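Local coordinates for transglutaminase elicitor (Phytophthora sojae, PDB 3TW5), which probably catalyses the cross-linking of glutamine to lysine side chains in proteins and, as a pathogen-associated molecular pattern, triggers plant innate immunity, at residues Phe298-Leu310 with Gly319-Asp331. The protein carries 1 engineered substitution. Numbering follows the deposited sequence.
Sequences FTTGQYYYYLLEL and GEWVYGSDDDHPD
Leu-307 and Glu-320 pair backbone to backbone, N to O in both directions at 2.9 Å, and Val-322 N continues the antiparallel pairing onto Tyr-305 O at 3.0 Å. The chain then turns through a type I' turn, Val-322 to Ser-325, in which Tyr-323 and Gly-324 both have positive phi, a conformation glycine adopts easily. The turn brings Ser-325 OG back to Tyr-305 N for a weak hydrogen bond of 3.4 Å, the serine side chain being small enough to bring its hydroxyl up to the neighbouring backbone.

Aromatic side chains make most of the remaining contact. Tyr-323 sets its ring edge against the face of Tyr-305 in a T-shaped pair, planes at 85°. On the face of the sheet away from Leu-307, Tyr-306 and Trp-321 lie side by side, CD1 meeting CZ3 at 3.7 Å; chi1 of 46° sets CG of Tyr-306 between its backbone N and carbonyl carbon, which lays the ring alongside the indole. Tyr-304 reaches farther along the loop: Asp-328 O lies in its ring plane, 3.3 Å from CE1, while Pro-330 offers a rigid apolar CD.

An outer shell fixes these groups. His-329 lays its ring over Trp-321 NE1, which donates to Leu-200 O, and Tyr-306 OH bonds His-206 and Ser-275. Phe-255 of helix 248-256 packs on Leu-307, on the face away from Tyr-306, and also touches Val-322. The arrangement is a beta hairpin, strands 299-310 and 316-321, at the margin of a large antiparallel sheet, followed by a type I' turn and a loop that packs back on the first strand.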
# COMPACT_ATOMS: atom_id res chain seq x y z
N PHE A 298 6.22 12.85 2.88
CA PHE A 298 6.11 11.40 2.86
C PHE A 298 5.46 10.88 1.58
O PHE A 298 4.94 9.76 1.54
CB PHE A 298 5.38 10.91 4.12
CG PHE A 298 5.91 11.52 5.38
CD1 PHE A 298 7.17 11.18 5.87
CD2 PHE A 298 5.15 12.46 6.08
CE1 PHE A 298 7.66 11.76 7.04
CE2 PHE A 298 5.64 13.04 7.25
CZ PHE A 298 6.90 12.68 7.73
N THR A 299 5.51 11.70 0.54
CA THR A 299 5.09 11.29 -0.80
C THR A 299 6.33 11.07 -1.67
O THR A 299 7.18 11.95 -1.81
CB THR A 299 4.17 12.35 -1.45
OG1 THR A 299 3.13 12.70 -0.54
CG2 THR A 299 3.56 11.81 -2.73
N THR A 300 6.44 9.87 -2.23
CA THR A 300 7.53 9.52 -3.14
C THR A 300 6.95 9.00 -4.46
O THR A 300 5.73 8.99 -4.64
CB THR A 300 8.51 8.51 -2.49
OG1 THR A 300 9.58 8.21 -3.40
CG2 THR A 300 7.80 7.22 -2.10
N GLY A 301 7.81 8.59 -5.38
CA GLY A 301 7.34 8.09 -6.67
C GLY A 301 8.40 7.44 -7.53
O GLY A 301 9.56 7.31 -7.13
N GLN A 302 7.99 7.03 -8.73
CA GLN A 302 8.88 6.39 -9.68
C GLN A 302 8.40 6.62 -11.11
O GLN A 302 7.19 6.64 -11.37
CB GLN A 302 8.97 4.89 -9.40
CG GLN A 302 10.09 4.18 -10.15
CD GLN A 302 10.44 2.85 -9.53
OE1 GLN A 302 9.63 1.91 -9.52
NE2 GLN A 302 11.65 2.74 -9.00
N TYR A 303 9.35 6.80 -12.02
CA TYR A 303 9.02 6.91 -13.43
C TYR A 303 8.89 5.53 -14.05
O TYR A 303 9.56 4.58 -13.64
CB TYR A 303 10.06 7.74 -14.18
CG TYR A 303 10.03 9.21 -13.86
CD1 TYR A 303 9.04 10.04 -14.39
CD2 TYR A 303 10.99 9.78 -13.03
CE1 TYR A 303 9.01 11.40 -14.09
CE2 TYR A 303 10.98 11.14 -12.72
CZ TYR A 303 9.99 11.94 -13.25
OH TYR A 303 9.97 13.29 -12.95
N TYR A 304 8.01 5.43 -15.04
CA TYR A 304 7.82 4.20 -15.80
C TYR A 304 7.79 4.52 -17.28
O TYR A 304 7.18 5.50 -17.71
CB TYR A 304 6.55 3.47 -15.37
CG TYR A 304 6.55 3.07 -13.92
CD1 TYR A 304 7.36 2.03 -13.46
CD2 TYR A 304 5.74 3.74 -12.99
CE1 TYR A 304 7.37 1.67 -12.12
CE2 TYR A 304 5.74 3.38 -11.65
CZ TYR A 304 6.56 2.34 -11.22
OH TYR A 304 6.57 1.98 -9.90
N TYR A 305 8.47 3.69 -18.06
CA TYR A 305 8.64 3.91 -19.49
C TYR A 305 8.08 2.70 -20.22
O TYR A 305 8.45 1.56 -19.94
CB TYR A 305 10.12 4.12 -19.83
CG TYR A 305 10.85 5.00 -18.84
CD1 TYR A 305 10.92 6.39 -19.03
CD2 TYR A 305 11.46 4.46 -17.71
CE1 TYR A 305 11.58 7.20 -18.12
CE2 TYR A 305 12.12 5.27 -16.79
CZ TYR A 305 12.18 6.64 -17.00
OH TYR A 305 12.84 7.44 -16.09
N TYR A 306 7.18 2.96 -21.16
CA TYR A 306 6.53 1.89 -21.91
C TYR A 306 6.01 2.33 -23.27
O TYR A 306 5.70 3.51 -23.48
CB TYR A 306 5.40 1.26 -21.08
CG TYR A 306 4.47 2.23 -20.39
CD1 TYR A 306 4.74 2.70 -19.10
CD2 TYR A 306 3.30 2.67 -21.01
CE1 TYR A 306 3.89 3.59 -18.46
CE2 TYR A 306 2.43 3.56 -20.38
CZ TYR A 306 2.73 4.02 -19.10
OH TYR A 306 1.88 4.89 -18.48
N LEU A 307 5.96 1.38 -24.19
CA LEU A 307 5.30 1.57 -25.47
C LEU A 307 3.87 1.09 -25.35
O LEU A 307 3.63 -0.04 -24.93
CB LEU A 307 6.01 0.77 -26.57
CG LEU A 307 7.42 1.13 -27.04
CD1 LEU A 307 7.97 0.03 -27.93
CD2 LEU A 307 7.44 2.48 -27.77
N LEU A 308 2.92 1.94 -25.71
CA LEU A 308 1.52 1.53 -25.79
C LEU A 308 1.17 1.17 -27.22
O LEU A 308 1.56 1.87 -28.16
CB LEU A 308 0.59 2.62 -25.26
CG LEU A 308 0.56 2.90 -23.76
CD1 LEU A 308 -0.43 4.00 -23.44
CD2 LEU A 308 0.23 1.64 -22.96
N GLU A 309 0.44 0.07 -27.40
CA GLU A 309 -0.00 -0.36 -28.72
C GLU A 309 -1.40 0.16 -29.01
O GLU A 309 -2.33 -0.04 -28.23
CB GLU A 309 0.03 -1.88 -28.83
CG GLU A 309 1.42 -2.47 -28.74
CD GLU A 309 1.41 -3.93 -28.31
OE1 GLU A 309 0.32 -4.53 -28.27
OE2 GLU A 309 2.50 -4.46 -28.00
N LEU A 310 -1.54 0.83 -30.16
CA LEU A 310 -2.80 1.42 -30.59
C LEU A 310 -3.31 0.76 -31.86
O LEU A 310 -2.53 0.37 -32.72
CB LEU A 310 -2.62 2.92 -30.82
CG LEU A 310 -2.86 3.92 -29.69
CD1 LEU A 310 -2.14 3.57 -28.39
CD2 LEU A 310 -2.47 5.32 -30.14
N GLY A 319 0.77 -3.31 -24.90
CA GLY A 319 1.93 -2.53 -24.47
C GLY A 319 3.16 -3.37 -24.22
O GLY A 319 3.10 -4.60 -24.21
N GLU A 320 4.29 -2.68 -24.03
CA GLU A 320 5.57 -3.32 -23.69
C GLU A 320 6.38 -2.40 -22.79
O GLU A 320 6.46 -1.20 -23.04
CB GLU A 320 6.37 -3.62 -24.96
CG GLU A 320 5.90 -4.83 -25.78
CD GLU A 320 6.15 -6.16 -25.09
OE1 GLU A 320 7.05 -6.24 -24.22
OE2 GLU A 320 5.46 -7.14 -25.44
N TRP A 321 6.98 -2.96 -21.74
CA TRP A 321 7.86 -2.19 -20.86
C TRP A 321 9.22 -1.94 -21.53
O TRP A 321 9.75 -2.81 -22.21
CB TRP A 321 8.09 -2.93 -19.54
CG TRP A 321 6.86 -3.16 -18.70
CD1 TRP A 321 6.21 -4.34 -18.52
CD2 TRP A 321 6.16 -2.18 -17.92
NE1 TRP A 321 5.14 -4.16 -17.67
CE2 TRP A 321 5.09 -2.85 -17.29
CE3 TRP A 321 6.33 -0.81 -17.69
CZ2 TRP A 321 4.18 -2.19 -16.45
CZ3 TRP A 321 5.43 -0.16 -16.85
CH2 TRP A 321 4.37 -0.85 -16.24
N VAL A 322 9.77 -0.74 -21.33
CA VAL A 322 11.08 -0.37 -21.87
C VAL A 322 11.95 0.34 -20.82
O VAL A 322 11.49 0.58 -19.70
CB VAL A 322 10.97 0.52 -23.15
CG1 VAL A 322 10.24 -0.21 -24.27
CG2 VAL A 322 10.30 1.85 -22.84
N TYR A 323 13.19 0.66 -21.20
CA TYR A 323 14.11 1.45 -20.36
C TYR A 323 14.27 0.96 -18.92
O TYR A 323 14.32 1.77 -17.98
CB TYR A 323 13.74 2.94 -20.36
CG TYR A 323 14.20 3.73 -21.57
CD1 TYR A 323 15.36 3.40 -22.27
CD2 TYR A 323 13.47 4.85 -22.00
CE1 TYR A 323 15.78 4.13 -23.38
CE2 TYR A 323 13.88 5.60 -23.11
CZ TYR A 323 15.04 5.23 -23.79
OH TYR A 323 15.45 5.96 -24.88
N GLY A 324 14.35 -0.35 -18.73
CA GLY A 324 14.59 -0.91 -17.40
C GLY A 324 13.40 -0.89 -16.47
O GLY A 324 13.51 -1.29 -15.31
N SER A 325 12.25 -0.41 -16.96
CA SER A 325 10.97 -0.64 -16.29
C SER A 325 10.49 -2.05 -16.62
O SER A 325 9.38 -2.45 -16.25
CB SER A 325 9.93 0.40 -16.71
OG SER A 325 10.08 1.60 -15.96
N ASP A 326 11.34 -2.79 -17.33
CA ASP A 326 11.15 -4.20 -17.65
C ASP A 326 11.19 -5.07 -16.39
O ASP A 326 10.40 -6.01 -16.25
CB ASP A 326 12.24 -4.64 -18.64
CG ASP A 326 11.96 -6.01 -19.25
OD1 ASP A 326 10.88 -6.19 -19.86
OD2 ASP A 326 12.85 -6.89 -19.14
N ASP A 327 12.11 -4.74 -15.48
CA ASP A 327 12.23 -5.45 -14.20
C ASP A 327 11.60 -4.65 -13.06
O ASP A 327 11.16 -5.23 -12.06
CB ASP A 327 13.71 -5.72 -13.86
CG ASP A 327 14.37 -6.67 -14.85
OD1 ASP A 327 13.67 -7.48 -15.50
OD2 ASP A 327 15.62 -6.60 -14.99
N ASP A 328 11.55 -3.33 -13.23
CA ASP A 328 11.12 -2.43 -12.17
C ASP A 328 9.75 -1.80 -12.44
O ASP A 328 9.64 -0.63 -12.81
CB ASP A 328 12.18 -1.34 -11.95
CG ASP A 328 11.93 -0.51 -10.70
OD1 ASP A 328 11.19 -0.97 -9.80
OD2 ASP A 328 12.49 0.60 -10.63
N HIS A 329 8.70 -2.60 -12.24
CA HIS A 329 7.32 -2.16 -12.42
C HIS A 329 6.41 -2.88 -11.42
O HIS A 329 6.71 -4.00 -11.01
CB HIS A 329 6.86 -2.40 -13.86
CG HIS A 329 6.77 -3.84 -14.25
ND1 HIS A 329 5.62 -4.58 -14.12
CD2 HIS A 329 7.70 -4.68 -14.78
CE1 HIS A 329 5.83 -5.82 -14.55
NE2 HIS A 329 7.09 -5.90 -14.95
N PRO A 330 5.29 -2.23 -11.02
CA PRO A 330 4.38 -2.80 -10.02
C PRO A 330 3.89 -4.21 -10.37
O PRO A 330 3.52 -4.47 -11.51
CB PRO A 330 3.21 -1.82 -10.01
CG PRO A 330 3.80 -0.54 -10.45
CD PRO A 330 4.83 -0.90 -11.47
N ASP A 331 3.90 -5.10 -9.38
CA ASP A 331 3.47 -6.48 -9.56
C ASP A 331 1.95 -6.60 -9.65
O ASP A 331 1.43 -7.37 -10.46
CB ASP A 331 4.02 -7.38 -8.45
CG ASP A 331 5.43 -7.87 -8.73
OD1 ASP A 331 5.76 -8.15 -9.90
OD2 ASP A 331 6.22 -8.00 -7.76